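Local coordinates for protein oxalate biosynthetic component 1 (Burkholderia thailandensis, PDB 5IKY) that produces oxalate as a bifunctional enzyme, a serine hydrolase with additional lyase activity, in quorum sensing-dependent oxalogenesis, at residues Val351-His354 / Thr355-Glu358. Numbering follows the deposited sequence.
Sequences VFNH and TIVE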
# COMPACT_ATOMS: atom_id res chain seq x y z
N VAL A 351 4.45 -11.47 26.71
CA VAL A 351 4.37 -11.40 28.16
C VAL A 351 2.98 -11.81 28.65
O VAL A 351 2.08 -10.98 28.78
CB VAL A 351 4.71 -10.00 28.68
CG1 VAL A 351 4.69 -9.96 30.19
CG2 VAL A 351 6.07 -9.57 28.15
N PHE A 352 2.81 -13.11 28.90
CA PHE A 352 1.52 -13.64 29.33
C PHE A 352 1.29 -13.48 30.83
O PHE A 352 0.18 -13.20 31.27
CB PHE A 352 1.40 -15.11 28.95
CG PHE A 352 1.12 -15.34 27.49
CD1 PHE A 352 -0.17 -15.23 27.00
CD2 PHE A 352 2.14 -15.68 26.62
CE1 PHE A 352 -0.44 -15.44 25.66
CE2 PHE A 352 1.87 -15.90 25.28
CZ PHE A 352 0.59 -15.78 24.80
N ASN A 353 2.35 -13.67 31.61
CA ASN A 353 2.22 -13.68 33.07
C ASN A 353 3.43 -13.08 33.78
O ASN A 353 4.43 -12.74 33.15
CB ASN A 353 2.01 -15.12 33.55
CG ASN A 353 2.98 -16.10 32.92
OD1 ASN A 353 4.18 -16.04 33.17
ND2 ASN A 353 2.45 -17.02 32.12
N HIS A 354 3.32 -12.95 35.10
CA HIS A 354 4.39 -12.36 35.91
C HIS A 354 5.65 -13.22 35.93
O HIS A 354 6.75 -12.71 36.11
CB HIS A 354 3.91 -12.12 37.34
CG HIS A 354 3.00 -10.93 37.47
ND1 HIS A 354 3.44 -9.64 37.32
CD2 HIS A 354 1.68 -10.85 37.74
CE1 HIS A 354 2.43 -8.81 37.49
NE2 HIS A 354 1.34 -9.52 37.74
N THR A 355 5.48 -14.53 35.74
CA THR A 355 6.63 -15.43 35.68
C THR A 355 7.47 -15.15 34.44
O THR A 355 8.70 -15.25 34.48
CB THR A 355 6.19 -16.91 35.70
OG1 THR A 355 5.32 -17.13 36.82
CG2 THR A 355 7.39 -17.83 35.81
N ILE A 356 6.81 -14.80 33.34
CA ILE A 356 7.50 -14.40 32.11
C ILE A 356 8.34 -13.16 32.36
O ILE A 356 9.52 -13.10 31.98
CB ILE A 356 6.52 -14.13 30.96
CG1 ILE A 356 5.78 -15.40 30.55
CG2 ILE A 356 7.26 -13.54 29.76
CD1 ILE A 356 6.66 -16.43 29.89
N VAL A 357 7.73 -12.15 32.98
CA VAL A 357 8.42 -10.91 33.33
C VAL A 357 9.67 -11.20 34.16
O VAL A 357 10.77 -10.74 33.85
CB VAL A 357 7.51 -9.97 34.14
CG1 VAL A 357 8.24 -8.67 34.46
CG2 VAL A 357 6.22 -9.70 33.38
N GLU A 358 9.47 -11.98 35.22
CA GLU A 358 10.51 -12.28 36.18
C GLU A 358 11.63 -13.11 35.56
O GLU A 358 12.81 -12.94 35.90
CB GLU A 358 9.89 -12.98 37.39
CG GLU A 358 10.75 -14.00 38.08
CD GLU A 358 10.10 -14.52 39.35
OE1 GLU A 358 9.81 -15.73 39.43
OE2 GLU A 358 9.89 -13.71 40.28
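Asn353 turns its side-chain carbonyl onto the first turn of the helix that follows, where OD1 accepts from Ile356 N at 2.9 Å. The C=O...N angle of 156°, with the donor somewhat tilted from the carbonyl plane, and an N-H...O angle of 142° describe a moderately bent bond. Chi1 of 47° sets CG between the backbone N and the carbonyl carbon, which brings OD1 within bonding distance of Ile356 N. The bond identifies Asn353 as the N-cap of helix 354-360. Its other amide atom is also engaged, ND2 donating to Pro317 O and Gln385 OE1, so both ends fix the amide's rotation. Within the turn, Asn353 O receives two weak bonds, from Ile356 N and Val357 N. The latter, at 3.4 Å, starts the helical i+4 pattern, and the next, Glu358 N to His354 O, is firmer at 3.0 Å.

This turn takes the chain from strand 346-351 of the parallel sheet into a helix, a strand-to-helix connection consistent with the TIM-barrel clan of the beta-keto acid cleavage region. At the turn the Phe352 ring points off from the helix start, its side chain about 6 Å from the bound magnesium ion. Thr355 OG1 is hydrogen-bonded to Asp398 OD2, tying the first turn to a neighbouring loop.

Ile356 crosses the Asn353 side chain at about a right angle, CG1 lying 3.1 Å from Asn353 OD1, while Ile356 CG2 sits 3.9 Å from Val351 CA. On the apolar side, Val351 CG1 meets Val357 CG2 at 3.5 Å. Beyond this pair, Val351 packs on Phe377 and Leu379 of strand 375-380, and Val357 on Thr435 and Lys438 of helix 418-442.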